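Local coordinates for protein chloromuconate cycloisomerase (Rhodococcus opacus, PDB 4M0X) that is an enolase-superfamily protein whose barrel domain carries a bound manganese ion, at residues 254-259 against 266-271. Residues are numbered along the deposited sequence; the frame is centred on the assembly and turned at random.
Sequences QQAIAL and SAFAIK
Phe268 meets Ala256 and Leu259 in a buried apolar contact between a helix and a strand of the barrel domain. Helix 253-262 and strand 267-270 are the last two elements of the beta-alpha-beta unit that starts with strand 244-246. The contact belongs to the layer between the parallel barrel strands and their outer helices, as expected of an enolase-type TIM barrel.

Phe268 is the strand residue that reaches the helix. Its CG lies anti to its own carbonyl carbon (chi1 -66°), and the far end of the ring arrives at the helix. Ala256 CB lies 3.9 Å from Phe268 CE2. The ring also comes against the helix backbone, with Phe268 CZ 3.7 Å from Ala256 O. That oxygen sits at the ring edge, near the ring plane. About one turn on, the CD1 methyl of Leu259 approaches the ring obliquely, 4.0 Å from Phe268 CE1. The small side chain of Ala256 is consistent with the ring's close approach to the backbone. The CA atoms of Ala256 and Phe268 are 8.2 Å apart.

Ile284 and Ala288 of helix 278-291 also touch Phe268, and Ile287 touches Ala256. Helix 278-291 thus shares this packing. At the end of the strand segment, Lys271 forms a salt bridge with Asp247, a manganese ligand. The side chain of Phe268 is about 11 Å from the manganese ion.

No hydrogen bond joins the two segments. Across them the contact is van der Waals packing, with 116 Å² buried. The carbonyl oxygen faces slightly positive ring-edge hydrogens, probably a mildly favourable meeting. Without a directional bond, the contact depends on how the Phe268 ring fits against Ala256 and the Leu259 methyl.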
loop_
_atom_site.group_PDB
_atom_site.type_symbol
_atom_site.label_atom_id
_atom_site.label_comp_id
_atom_site.label_asym_id
_atom_site.label_seq_id
_atom_site.Cartn_x
_atom_site.Cartn_y
_atom_site.Cartn_z
ATOM N N GLN A 254 18.476 6.005 -11.193
ATOM C CA GLN A 254 17.133 6.301 -10.681
ATOM C C GLN A 254 16.177 5.142 -11.005
ATOM O O GLN A 254 15.303 4.799 -10.202
ATOM C CB GLN A 254 16.589 7.638 -11.241
ATOM C CG GLN A 254 17.265 8.888 -10.687
ATOM C CD GLN A 254 18.528 9.358 -11.445
ATOM O OE1 GLN A 254 18.655 9.212 -12.671
ATOM N NE2 GLN A 254 19.449 9.957 -10.713
ATOM N N GLN A 255 16.340 4.560 -12.195
ATOM C CA GLN A 255 15.551 3.396 -12.614
ATOM C C GLN A 255 15.885 2.196 -11.751
ATOM O O GLN A 255 14.981 1.467 -11.337
ATOM C CB GLN A 255 15.796 3.100 -14.082
ATOM C CG GLN A 255 15.504 4.330 -14.902
ATOM C CD GLN A 255 15.514 4.103 -16.396
ATOM O OE1 GLN A 255 14.504 4.325 -17.056
ATOM N NE2 GLN A 255 16.644 3.674 -16.936
ATOM N N ALA A 256 17.178 2.018 -11.480
ATOM C CA ALA A 256 17.662 1.010 -10.574
ATOM C C ALA A 256 16.870 1.055 -9.285
ATOM O O ALA A 256 16.321 0.052 -8.851
ATOM C CB ALA A 256 19.131 1.229 -10.277
ATOM N N ILE A 257 16.794 2.231 -8.685
ATOM C CA ILE A 257 16.097 2.385 -7.441
ATOM C C ILE A 257 14.607 2.091 -7.570
ATOM O O ILE A 257 14.051 1.314 -6.773
ATOM C CB ILE A 257 16.382 3.772 -6.843
ATOM C CG1 ILE A 257 17.586 3.630 -5.901
ATOM C CG2 ILE A 257 15.141 4.363 -6.159
ATOM C CD1 ILE A 257 18.136 4.947 -5.373
ATOM N N ALA A 258 13.972 2.688 -8.579
ATOM C CA ALA A 258 12.550 2.501 -8.792
ATOM C C ALA A 258 12.188 1.029 -8.897
ATOM O O ALA A 258 11.214 0.592 -8.245
ATOM C CB ALA A 258 12.085 3.252 -10.009
ATOM N N LEU A 259 12.972 0.266 -9.682
ATOM C CA LEU A 259 12.732 -1.166 -9.859
ATOM C C LEU A 259 12.964 -1.902 -8.567
ATOM O O LEU A 259 12.079 -2.625 -8.085
ATOM C CB LEU A 259 13.644 -1.775 -10.915
ATOM C CG LEU A 259 13.554 -1.333 -12.371
ATOM C CD1 LEU A 259 14.909 -1.468 -13.047
ATOM C CD2 LEU A 259 12.487 -2.112 -13.116
ATOM N N SER A 266 14.407 -9.527 -10.683
ATOM C CA SER A 266 15.344 -10.324 -9.903
ATOM C C SER A 266 16.783 -9.873 -10.084
ATOM O O SER A 266 17.616 -10.091 -9.178
ATOM C CB SER A 266 15.242 -11.813 -10.294
ATOM O OG SER A 266 13.938 -12.303 -10.105
ATOM N N ALA A 267 17.090 -9.307 -11.256
ATOM C CA ALA A 267 18.456 -8.915 -11.578
ATOM C C ALA A 267 18.622 -7.679 -12.471
ATOM O O ALA A 267 17.676 -7.181 -13.076
ATOM C CB ALA A 267 19.197 -10.078 -12.171
ATOM N N PHE A 268 19.854 -7.185 -12.533
ATOM C CA PHE A 268 20.231 -6.156 -13.486
ATOM C C PHE A 268 21.166 -6.734 -14.525
ATOM O O PHE A 268 22.032 -7.545 -14.202
ATOM C CB PHE A 268 20.895 -4.962 -12.784
ATOM C CG PHE A 268 19.964 -4.210 -11.874
ATOM C CD1 PHE A 268 18.586 -4.352 -11.990
ATOM C CD2 PHE A 268 20.459 -3.343 -10.923
ATOM C CE1 PHE A 268 17.731 -3.666 -11.155
ATOM C CE2 PHE A 268 19.621 -2.612 -10.109
ATOM C CZ PHE A 268 18.250 -2.778 -10.215
ATOM N N ALA A 269 20.974 -6.343 -15.779
ATOM C CA ALA A 269 22.003 -6.543 -16.781
ATOM C C ALA A 269 22.845 -5.274 -16.741
ATOM O O ALA A 269 22.346 -4.193 -17.019
ATOM C CB ALA A 269 21.370 -6.734 -18.141
ATOM N N ILE A 270 24.110 -5.397 -16.356
ATOM C CA ILE A 270 24.978 -4.235 -16.271
ATOM C C ILE A 270 25.774 -4.050 -17.571
ATOM O O ILE A 270 26.297 -5.020 -18.126
ATOM C CB ILE A 270 25.917 -4.354 -15.064
ATOM C CG1 ILE A 270 25.113 -4.633 -13.786
ATOM C CG2 ILE A 270 26.798 -3.112 -14.944
ATOM C CD1 ILE A 270 24.296 -3.465 -13.269
ATOM N N LYS A 271 25.850 -2.808 -18.061
ATOM C CA LYS A 271 26.456 -2.495 -19.366
ATOM C C LYS A 271 26.842 -1.048 -19.320
ATOM O O LYS A 271 26.019 -0.245 -18.917
ATOM C CB LYS A 271 25.442 -2.613 -20.496
ATOM C CG LYS A 271 25.041 -3.994 -20.959
ATOM C CD LYS A 271 24.424 -3.904 -22.357
ATOM C CE LYS A 271 22.905 -3.864 -22.337
ATOM N NZ LYS A 271 22.308 -5.153 -22.786
#